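DltD domain-containing protein (Beauveria bassiana, PDB 7D78) is a thioesterase of the alpha/beta hydrolase fold that probably acts as a polyketide cyclase, closing polyketide chains into medium-ring lactones. Local coordinates at residues F162-A165 and E166-D169; L236-Y239 and Q240-W244; Q174-R177 and D178-Q182; A277-E280 and L281-Q284. All blocks are in the same frame, centred on the assembly; numbering follows the deposited sequence.

Along the chain the four contacts follow one another in series; none nests in or crosses another, and each is a local turn within one continuous run of residues. Contact 1 closes the turn that leads from the loop after strand 150-156 into helix 168-183, and contact 3 lies further along that same helix. Contact 2 takes in the short helix 238-244, which meets both: Tyr163 OH reaches Tyr239 O, and Gln237 NE2 reaches Asp178 OD2. These three adjoin the second subunit. Contact 4 stands apart, about 26 Å centre to centre from contacts 1 and 2, where helix 272-281 turns toward the edge strand 286-291.

Contact 1 (F162-A165 and E166-D169); sequences FYQA and EKRD. With NA (sodium ion), chain C.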
loop_
_atom_site.group_PDB
_atom_site.type_symbol
_atom_site.label_atom_id
_atom_site.label_comp_id
_atom_site.label_asym_id
_atom_site.label_seq_id
_atom_site.Cartn_x
_atom_site.Cartn_y
_atom_site.Cartn_z
ATOM N N PHE A 162 -3.910 -13.761 2.377
ATOM C CA PHE A 162 -2.785 -14.285 1.600
ATOM C C PHE A 162 -1.745 -15.038 2.422
ATOM O O PHE A 162 -1.198 -16.038 1.950
ATOM C CB PHE A 162 -2.131 -13.132 0.833
ATOM C CG PHE A 162 -3.096 -12.429 -0.072
ATOM C CD1 PHE A 162 -3.388 -12.958 -1.328
ATOM C CD2 PHE A 162 -3.789 -11.313 0.368
ATOM C CE1 PHE A 162 -4.319 -12.354 -2.157
ATOM C CE2 PHE A 162 -4.722 -10.696 -0.451
ATOM C CZ PHE A 162 -4.981 -11.217 -1.718
ATOM N N TYR A 163 -1.459 -14.569 3.633
ATOM C CA TYR A 163 -0.419 -15.155 4.466
ATOM C C TYR A 163 -1.002 -16.208 5.401
ATOM O O TYR A 163 -2.028 -15.975 6.045
ATOM C CB TYR A 163 0.269 -14.067 5.292
ATOM C CG TYR A 163 1.406 -13.377 4.579
ATOM C CD1 TYR A 163 1.168 -12.359 3.657
ATOM C CD2 TYR A 163 2.729 -13.740 4.835
ATOM C CE1 TYR A 163 2.220 -11.724 3.005
ATOM C CE2 TYR A 163 3.780 -13.108 4.204
ATOM C CZ TYR A 163 3.524 -12.100 3.287
ATOM O OH TYR A 163 4.583 -11.492 2.659
ATOM N N GLN A 164 -0.340 -17.358 5.482
ATOM C CA GLN A 164 -0.517 -18.272 6.601
ATOM C C GLN A 164 0.437 -17.833 7.701
ATOM O O GLN A 164 1.628 -17.634 7.443
ATOM C CB GLN A 164 -0.232 -19.721 6.183
ATOM C CG GLN A 164 -1.266 -20.287 5.200
ATOM C CD GLN A 164 -0.869 -21.648 4.640
ATOM O OE1 GLN A 164 -0.018 -22.334 5.191
ATOM N NE2 GLN A 164 -1.485 -22.032 3.532
ATOM N N ALA A 165 -0.082 -17.681 8.922
ATOM C CA ALA A 165 0.712 -17.048 9.974
ATOM C C ALA A 165 2.017 -17.790 10.241
ATOM O O ALA A 165 3.039 -17.162 10.539
ATOM C CB ALA A 165 -0.109 -16.937 11.262
ATOM N N GLU A 166 2.014 -19.117 10.121
ATOM C CA GLU A 166 3.212 -19.882 10.447
ATOM C C GLU A 166 4.332 -19.685 9.431
ATOM O O GLU A 166 5.493 -19.983 9.741
ATOM C CB GLU A 166 2.858 -21.363 10.569
ATOM C CG GLU A 166 2.252 -21.967 9.308
ATOM C CD GLU A 166 0.720 -21.995 9.314
ATOM O OE1 GLU A 166 0.158 -22.951 8.730
ATOM O OE2 GLU A 166 0.080 -21.069 9.879
ATOM N N LYS A 167 4.011 -19.191 8.236
ATOM C CA LYS A 167 4.974 -18.957 7.169
ATOM C C LYS A 167 5.487 -17.525 7.138
ATOM O O LYS A 167 6.435 -17.233 6.400
ATOM C CB LYS A 167 4.340 -19.279 5.812
ATOM C CG LYS A 167 3.958 -20.749 5.608
ATOM C CD LYS A 167 3.731 -21.038 4.132
ATOM C CE LYS A 167 4.468 -22.297 3.701
ATOM N NZ LYS A 167 4.074 -23.448 4.574
ATOM N N ARG A 168 4.871 -16.632 7.913
ATOM C CA ARG A 168 5.126 -15.206 7.778
ATOM C C ARG A 168 6.602 -14.876 7.951
ATOM O O ARG A 168 7.211 -14.256 7.076
ATOM C CB ARG A 168 4.285 -14.439 8.803
ATOM C CG ARG A 168 4.120 -12.979 8.526
ATOM C CD ARG A 168 3.659 -12.262 9.795
ATOM N NE ARG A 168 4.693 -12.314 10.835
ATOM C CZ ARG A 168 4.493 -12.018 12.119
ATOM N NH1 ARG A 168 3.289 -11.649 12.544
ATOM N NH2 ARG A 168 5.498 -12.094 12.981
ATOM N N ASP A 169 7.192 -15.245 9.097
ATOM C CA ASP A 169 8.530 -14.734 9.399
ATOM C C ASP A 169 9.564 -15.237 8.393
ATOM O O ASP A 169 10.479 -14.493 8.014
ATOM C CB ASP A 169 8.932 -15.099 10.829
ATOM C CG ASP A 169 8.132 -14.322 11.864
ATOM O OD1 ASP A 169 7.626 -13.224 11.533
ATOM O OD2 ASP A 169 7.999 -14.812 12.995
HETATM NA NA NA C . 7.890 -18.545 9.388
HETATM O O HOH W 1 5.816 -16.892 11.059
#
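The backbone turns through Ala165 and Glu166, where Lys167 N donates to Gln164 O (3.0 Å) and Arg168 N to Ala165 O (3.2 Å), each donor well above its carbonyl plane. These successive i to i+3 bonds lead the loop into helix 168-183 of the alpha/beta hydrolase fold. Ala165 O also accepts from a water that in turn accepts from Asp169 N. Glu166 O is 2.8 Å from the sodium ion, a backbone ligand of a site that also includes Lys170. The Glu166 side chain folds back over the turn: CG sits between the backbone N and the carbonyl carbon (chi1 59°), bringing the carboxylate against Gln164 CB, with OE2 3.9 Å from it. Lys167 runs alongside Gln164, while the Gln164 amide gives its NE2 to Ser207 O. Tyr163 and Arg168 cross at about a right angle, Tyr163 CD2 lying 4.0 Å from Arg168 CG. Beyond, Arg168 holds Asp169 OD1 side-on through NE and NH2, and both residues form salt bridges with the second subunit, to its Asp255 and Lys256 respectively. Tyr163 packs between helices 168-183 and 238-244, against Leu175 and Ala243, while Phe162 meets Leu242 and Trp245.

Contact 2 (L236-Y239 and Q240-W244); sequences LQTY and QKLAW
Gln237 O receives two backbone N-H groups near the N-terminal end of helix 238-244: Lys241 N at 3.3 Å, in the carbonyl plane, and Gln240 N, whose bond is weak. The alpha-helical i to i+4 pattern then continues with Leu242 N to Thr238 O (2.9 Å) and Ala243 N to Tyr239 O (3.0 Å). Tyr239 O is used again from outside, by the hydroxyl of Tyr163. On one flank Gln237 and Gln240 lie side by side, their amide planes 26° apart, and Gln237 OE1 approaches Gln240 CB at 3.5 Å. A water links the two amides, donating to Gln237 OE1 and accepting from Gln240 NE2. The other end of the Gln237 amide is held by Asp178, which helps fix the rotation of the group and ties this helix to helix 168-183. Lys241 NZ and Trp244 NE1 both reach Glu108 of the second subunit. On the apolar flank Leu242 CD1 touches two residues of the preceding turn: Thr238 CG2 lies 4.1 Å away, and Tyr239 offers its ring edge. With CG of Tyr239 anti to its carbonyl carbon (chi1 -62°), the ring projects outward from the helix, tilted toward its N-terminal end, and its CD1 stands 4.2 Å from Leu242 CD1.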
loop_
_atom_site.group_PDB
_atom_site.type_symbol
_atom_site.label_atom_id
_atom_site.label_comp_id
_atom_site.label_asym_id
_atom_site.label_seq_id
_atom_site.Cartn_x
_atom_site.Cartn_y
_atom_site.Cartn_z
ATOM N N LEU A 236 9.272 -12.284 -6.373
ATOM C CA LEU A 236 9.077 -12.521 -4.944
ATOM C C LEU A 236 8.584 -11.270 -4.215
ATOM O O LEU A 236 7.796 -11.373 -3.263
ATOM C CB LEU A 236 10.383 -13.022 -4.309
ATOM C CG LEU A 236 10.296 -13.492 -2.850
ATOM C CD1 LEU A 236 9.801 -14.966 -2.754
ATOM C CD2 LEU A 236 11.647 -13.333 -2.169
ATOM N N GLN A 237 9.017 -10.080 -4.652
ATOM C CA GLN A 237 8.617 -8.854 -3.961
ATOM C C GLN A 237 7.112 -8.628 -3.989
ATOM O O GLN A 237 6.614 -7.793 -3.222
ATOM C CB GLN A 237 9.332 -7.642 -4.561
ATOM C CG GLN A 237 10.819 -7.568 -4.197
ATOM C CD GLN A 237 11.064 -7.586 -2.683
ATOM O OE1 GLN A 237 10.312 -6.985 -1.915
ATOM N NE2 GLN A 237 12.127 -8.277 -2.259
ATOM N N THR A 238 6.385 -9.332 -4.864
ATOM C CA THR A 238 4.926 -9.400 -4.809
ATOM C C THR A 238 4.478 -9.635 -3.378
ATOM O O THR A 238 3.544 -8.989 -2.894
ATOM C CB THR A 238 4.397 -10.530 -5.700
ATOM O OG1 THR A 238 4.754 -10.279 -7.062
ATOM C CG2 THR A 238 2.862 -10.679 -5.568
ATOM N N TYR A 239 5.168 -10.548 -2.683
ATOM C CA TYR A 239 4.756 -10.905 -1.334
ATOM C C TYR A 239 4.927 -9.743 -0.363
ATOM O O TYR A 239 4.221 -9.678 0.648
ATOM C CB TYR A 239 5.544 -12.127 -0.873
ATOM C CG TYR A 239 5.298 -13.351 -1.732
ATOM C CD1 TYR A 239 4.056 -13.575 -2.331
ATOM C CD2 TYR A 239 6.306 -14.286 -1.940
ATOM C CE1 TYR A 239 3.833 -14.716 -3.124
ATOM C CE2 TYR A 239 6.098 -15.414 -2.716
ATOM C CZ TYR A 239 4.868 -15.632 -3.296
ATOM O OH TYR A 239 4.692 -16.768 -4.062
ATOM N N GLN A 240 5.871 -8.835 -0.633
ATOM C CA GLN A 240 5.970 -7.621 0.171
ATOM C C GLN A 240 4.734 -6.743 -0.016
ATOM O O GLN A 240 4.175 -6.219 0.958
ATOM C CB GLN A 240 7.242 -6.855 -0.195
ATOM C CG GLN A 240 7.404 -5.518 0.535
ATOM C CD GLN A 240 7.571 -5.694 2.032
ATOM O OE1 GLN A 240 6.605 -5.593 2.808
ATOM N NE2 GLN A 240 8.790 -5.976 2.449
ATOM N N LYS A 241 4.292 -6.568 -1.264
ATOM C CA LYS A 241 3.078 -5.798 -1.517
ATOM C C LYS A 241 1.870 -6.444 -0.851
ATOM O O LYS A 241 1.006 -5.751 -0.305
ATOM C CB LYS A 241 2.851 -5.662 -3.026
ATOM C CG LYS A 241 4.068 -5.159 -3.817
ATOM C CD LYS A 241 4.614 -3.867 -3.203
ATOM C CE LYS A 241 5.902 -3.405 -3.883
ATOM N NZ LYS A 241 6.400 -2.120 -3.272
ATOM N N LEU A 242 1.793 -7.776 -0.886
ATOM C CA LEU A 242 0.673 -8.461 -0.253
ATOM C C LEU A 242 0.736 -8.355 1.265
ATOM O O LEU A 242 -0.307 -8.404 1.926
ATOM C CB LEU A 242 0.636 -9.934 -0.677
ATOM C CG LEU A 242 0.488 -10.183 -2.185
ATOM C CD1 LEU A 242 0.343 -11.670 -2.452
ATOM C CD2 LEU A 242 -0.724 -9.416 -2.735
ATOM N N ALA A 243 1.938 -8.208 1.838
ATOM C CA ALA A 243 2.033 -8.052 3.287
ATOM C C ALA A 243 1.400 -6.744 3.736
ATOM O O ALA A 243 0.776 -6.684 4.801
ATOM C CB ALA A 243 3.495 -8.111 3.734
ATOM N N TRP A 244 1.585 -5.685 2.941
ATOM C CA TRP A 244 1.060 -4.363 3.260
ATOM C C TRP A 244 -0.452 -4.291 3.072
ATOM O O TRP A 244 -1.137 -3.596 3.829
ATOM C CB TRP A 244 1.702 -3.310 2.355
ATOM C CG TRP A 244 3.212 -3.082 2.415
ATOM C CD1 TRP A 244 4.016 -2.749 1.355
ATOM C CD2 TRP A 244 4.069 -3.113 3.568
ATOM N NE1 TRP A 244 5.308 -2.576 1.774
ATOM C CE2 TRP A 244 5.372 -2.791 3.124
ATOM C CE3 TRP A 244 3.866 -3.372 4.926
ATOM C CZ2 TRP A 244 6.464 -2.736 3.991
ATOM C CZ3 TRP A 244 4.943 -3.311 5.783
ATOM C CH2 TRP A 244 6.233 -3.002 5.311
HETATM O O HOH W 2 10.857 -6.328 0.747
#

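Contact 3 (Q174-R177 and D178-Q182); sequences QLIR and DRQSQ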
loop_
_atom_site.group_PDB
_atom_site.type_symbol
_atom_site.label_atom_id
_atom_site.label_comp_id
_atom_site.label_asym_id
_atom_site.label_seq_id
_atom_site.Cartn_x
_atom_site.Cartn_y
_atom_site.Cartn_z
ATOM N N GLN A 174 12.986 -13.996 3.638
ATOM C CA GLN A 174 13.328 -14.202 2.233
ATOM C C GLN A 174 13.206 -12.906 1.447
ATOM O O GLN A 174 14.036 -12.610 0.579
ATOM C CB GLN A 174 12.408 -15.283 1.649
ATOM C CG GLN A 174 12.817 -15.913 0.311
ATOM C CD GLN A 174 11.752 -16.897 -0.194
ATOM O OE1 GLN A 174 10.718 -17.069 0.443
ATOM N NE2 GLN A 174 12.011 -17.549 -1.328
ATOM N N LEU A 175 12.160 -12.132 1.729
ATOM C CA LEU A 175 11.989 -10.825 1.104
ATOM C C LEU A 175 13.178 -9.915 1.392
ATOM O O LEU A 175 13.724 -9.286 0.479
ATOM C CB LEU A 175 10.679 -10.187 1.597
ATOM C CG LEU A 175 9.402 -10.765 0.979
ATOM C CD1 LEU A 175 8.157 -10.268 1.728
ATOM C CD2 LEU A 175 9.336 -10.388 -0.503
ATOM N N ILE A 176 13.584 -9.811 2.663
ATOM C CA ILE A 176 14.711 -8.930 2.993
ATOM C C ILE A 176 15.976 -9.396 2.269
ATOM O O ILE A 176 16.756 -8.584 1.745
ATOM C CB ILE A 176 14.930 -8.873 4.518
ATOM C CG1 ILE A 176 13.728 -8.219 5.212
ATOM C CG2 ILE A 176 16.253 -8.133 4.837
ATOM C CD1 ILE A 176 13.532 -6.744 4.832
ATOM N N ARG A 177 16.192 -10.713 2.216
ATOM C CA ARG A 177 17.371 -11.234 1.529
ATOM C C ARG A 177 17.331 -10.937 0.030
ATOM O O ARG A 177 18.368 -10.626 -0.574
ATOM C CB ARG A 177 17.507 -12.727 1.822
ATOM C CG ARG A 177 17.912 -12.921 3.268
ATOM C CD ARG A 177 17.809 -14.341 3.755
ATOM N NE ARG A 177 18.465 -14.470 5.053
ATOM C CZ ARG A 177 18.424 -15.564 5.800
ATOM N NH1 ARG A 177 17.735 -16.622 5.386
ATOM N NH2 ARG A 177 19.068 -15.594 6.965
ATOM N N ASP A 178 16.144 -10.980 -0.584
ATOM C CA ASP A 178 16.046 -10.583 -1.985
ATOM C C ASP A 178 16.389 -9.107 -2.177
ATOM O O ASP A 178 17.033 -8.738 -3.172
ATOM C CB ASP A 178 14.649 -10.876 -2.537
ATOM C CG ASP A 178 14.473 -10.353 -3.956
ATOM O OD1 ASP A 178 15.232 -10.787 -4.853
ATOM O OD2 ASP A 178 13.584 -9.508 -4.188
ATOM N N ARG A 179 15.977 -8.238 -1.243
ATOM C CA ARG A 179 16.396 -6.836 -1.334
ATOM C C ARG A 179 17.915 -6.716 -1.279
ATOM O O ARG A 179 18.524 -5.976 -2.063
ATOM C CB ARG A 179 15.776 -5.993 -0.213
ATOM C CG ARG A 179 14.262 -5.986 -0.130
ATOM C CD ARG A 179 13.811 -4.899 0.848
ATOM N NE ARG A 179 13.907 -3.583 0.223
ATOM C CZ ARG A 179 12.885 -2.972 -0.373
ATOM N NH1 ARG A 179 11.690 -3.555 -0.396
ATOM N NH2 ARG A 179 13.057 -1.782 -0.934
ATOM N N GLN A 180 18.541 -7.426 -0.338
ATOM C CA GLN A 180 19.995 -7.387 -0.221
ATOM C C GLN A 180 20.658 -7.869 -1.511
ATOM O O GLN A 180 21.632 -7.266 -1.984
ATOM C CB GLN A 180 20.439 -8.232 0.974
ATOM C CG GLN A 180 19.928 -7.735 2.330
ATOM C CD GLN A 180 20.256 -8.699 3.472
ATOM O OE1 GLN A 180 19.691 -9.795 3.549
ATOM N NE2 GLN A 180 21.169 -8.296 4.361
ATOM N N SER A 181 20.134 -8.944 -2.099
ATOM C CA SER A 181 20.652 -9.436 -3.378
ATOM C C SER A 181 20.490 -8.400 -4.488
ATOM O O SER A 181 21.409 -8.190 -5.291
ATOM C CB SER A 181 19.947 -10.752 -3.748
ATOM O OG SER A 181 20.168 -11.111 -5.100
ATOM N N GLN A 182 19.331 -7.731 -4.547
ATOM C CA GLN A 182 19.126 -6.701 -5.563
ATOM C C GLN A 182 20.104 -5.544 -5.385
ATOM O O GLN A 182 20.659 -5.038 -6.365
ATOM C CB GLN A 182 17.682 -6.191 -5.517
ATOM C CG GLN A 182 16.657 -7.179 -6.062
ATOM C CD GLN A 182 15.329 -6.519 -6.325
ATOM O OE1 GLN A 182 15.273 -5.433 -6.907
ATOM N NE2 GLN A 182 14.252 -7.147 -5.869
HETATM O O HOH W 3 19.628 -11.736 5.746
#
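This is a contact between successive turns of one alpha-helix, 168-183, which follows strand 150-156 in the alpha/beta hydrolase fold and carries residues that meet the second subunit. Four regular i to i+4 bonds bind the turns: Asp178 N to Gln174 O, Arg179 N to Leu175 O, Gln180 N to Ile176 O and Ser181 N to Arg177 O, all at 2.9 to 3.0 Å. The main side-chain pairing is Arg177 with Gln180. The two chains run alongside each other, and the guanidinium and amide planes are nearly coplanar, 8° apart. Arg177 is extended from CG to NE, so its NE reaches a water in the guanidinium plane; the same water donates to Gln180 OE1, bridging the pair. That carbonyl oxygen also lies against the aliphatic part of the arginine, with Gln180 OE1 3.6 Å from Arg177 CG, and near Ile176 CG2, which touches it from an obliquely crossing side chain. Arg179 turns toward the other subunit, where its guanidinium forms salt bridges to Asp112 and Glu108 of that chain; its CG passes 3.4 Å from Leu175 O. On the flank facing the protein, Asp178 points its carboxylate at several donors. OD1 accepts from Phe189 N, and OD2 has a partner in Gln237. With Asp178 CG anti to the backbone N (chi1 175°), OD2 is also presented to the following turn, where Gln182 NE2 donates to it at 3.0 Å from above the carboxylate plane.

Contact 4 (A277-E280 and L281-Q284); sequences AAFE and LFPQ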
loop_
_atom_site.group_PDB
_atom_site.type_symbol
_atom_site.label_atom_id
_atom_site.label_comp_id
_atom_site.label_asym_id
_atom_site.label_seq_id
_atom_site.Cartn_x
_atom_site.Cartn_y
_atom_site.Cartn_z
ATOM N N ALA A 277 -18.205 -13.268 4.675
ATOM C CA ALA A 277 -18.027 -12.314 5.766
ATOM C C ALA A 277 -17.865 -10.896 5.233
ATOM O O ALA A 277 -18.443 -9.949 5.780
ATOM C CB ALA A 277 -16.822 -12.718 6.619
ATOM N N ALA A 278 -17.088 -10.727 4.158
ATOM C CA ALA A 278 -16.958 -9.402 3.564
ATOM C C ALA A 278 -18.283 -8.940 2.976
ATOM O O ALA A 278 -18.686 -7.787 3.176
ATOM C CB ALA A 278 -15.862 -9.400 2.493
ATOM N N PHE A 279 -18.982 -9.831 2.264
ATOM C CA PHE A 279 -20.246 -9.450 1.636
ATOM C C PHE A 279 -21.262 -8.980 2.669
ATOM O O PHE A 279 -22.007 -8.020 2.424
ATOM C CB PHE A 279 -20.829 -10.615 0.835
ATOM C CG PHE A 279 -22.108 -10.264 0.126
ATOM C CD1 PHE A 279 -22.080 -9.629 -1.100
ATOM C CD2 PHE A 279 -23.342 -10.524 0.713
ATOM C CE1 PHE A 279 -23.255 -9.283 -1.752
ATOM C CE2 PHE A 279 -24.523 -10.174 0.073
ATOM C CZ PHE A 279 -24.480 -9.556 -1.160
ATOM N N GLU A 280 -21.322 -9.660 3.817
ATOM C CA GLU A 280 -22.302 -9.310 4.840
ATOM C C GLU A 280 -22.134 -7.874 5.317
ATOM O O GLU A 280 -23.112 -7.241 5.725
ATOM C CB GLU A 280 -22.199 -10.271 6.030
ATOM C CG GLU A 280 -23.182 -11.438 5.977
ATOM C CD GLU A 280 -22.856 -12.528 6.993
ATOM O OE1 GLU A 280 -22.789 -13.719 6.604
ATOM O OE2 GLU A 280 -22.665 -12.193 8.183
ATOM N N LEU A 281 -20.911 -7.337 5.266
ATOM C CA LEU A 281 -20.664 -6.002 5.799
ATOM C C LEU A 281 -21.208 -4.883 4.917
ATOM O O LEU A 281 -21.450 -3.784 5.427
ATOM C CB LEU A 281 -19.167 -5.788 6.007
ATOM C CG LEU A 281 -18.521 -6.706 7.045
ATOM C CD1 LEU A 281 -17.036 -6.381 7.184
ATOM C CD2 LEU A 281 -19.240 -6.566 8.380
ATOM N N PHE A 282 -21.384 -5.120 3.619
ATOM C CA PHE A 282 -21.782 -4.045 2.715
ATOM C C PHE A 282 -23.148 -3.491 3.120
ATOM O O PHE A 282 -24.108 -4.262 3.251
ATOM C CB PHE A 282 -21.837 -4.543 1.270
ATOM C CG PHE A 282 -20.484 -4.838 0.661
ATOM C CD1 PHE A 282 -19.497 -3.866 0.609
ATOM C CD2 PHE A 282 -20.211 -6.086 0.115
ATOM C CE1 PHE A 282 -18.249 -4.134 0.028
ATOM C CE2 PHE A 282 -18.968 -6.364 -0.466
ATOM C CZ PHE A 282 -17.989 -5.384 -0.504
ATOM N N PRO A 283 -23.278 -2.172 3.334
ATOM C CA PRO A 283 -24.591 -1.609 3.701
ATOM C C PRO A 283 -25.465 -1.271 2.504
ATOM O O PRO A 283 -26.686 -1.152 2.652
ATOM C CB PRO A 283 -24.217 -0.344 4.482
ATOM C CG PRO A 283 -22.904 0.087 3.850
ATOM C CD PRO A 283 -22.186 -1.190 3.493
ATOM N N GLN A 284 -24.870 -1.129 1.322
ATOM C CA GLN A 284 -25.573 -0.600 0.158
ATOM C C GLN A 284 -26.332 -1.709 -0.577
ATOM O O GLN A 284 -26.377 -2.866 -0.142
ATOM C CB GLN A 284 -24.585 0.105 -0.773
ATOM C CG GLN A 284 -23.657 -0.847 -1.535
ATOM C CD GLN A 284 -22.391 -1.174 -0.773
ATOM O OE1 GLN A 284 -22.405 -1.347 0.449
ATOM N NE2 GLN A 284 -21.280 -1.276 -1.496
#
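Phe282 packs back on Ala278 and Phe279 where the chain of this alpha/beta hydrolase leaves helix 272-281 for the edge strand 286-291. Two backbone bonds make the closing turns, both of the tighter i to i+3 kind: Leu281 N to Ala278 O (3.1 Å) and Phe282 N to Phe279 O (3.2 Å). In each the donor lies above the carbonyl plane, nearly 60° out of it, as the helix winds to its end. Lys286 adds to the polar grip, giving NZ to the carbonyl oxygens of Phe279 and Phe282 and forming a cation-pi contact with the Phe279 ring. Van der Waals contacts include Leu281 CG, 3.5 Å from Ala277 O, one turn back. The apolar pair is Phe279 and Phe282, which cross at about a right angle. Their different first torsions (chi1 -178° and -70°) set the side chains crosswise, with Phe279 CD1 4.2 Å from Phe282 CD2. Both rings turn inward to strand 259-264, on Met261 and Val259 respectively, and Phe282 also packs on Leu251. One face of the Phe282 ring is met by Ala278 O, 3.8 Å above its plane and displaced toward the rim.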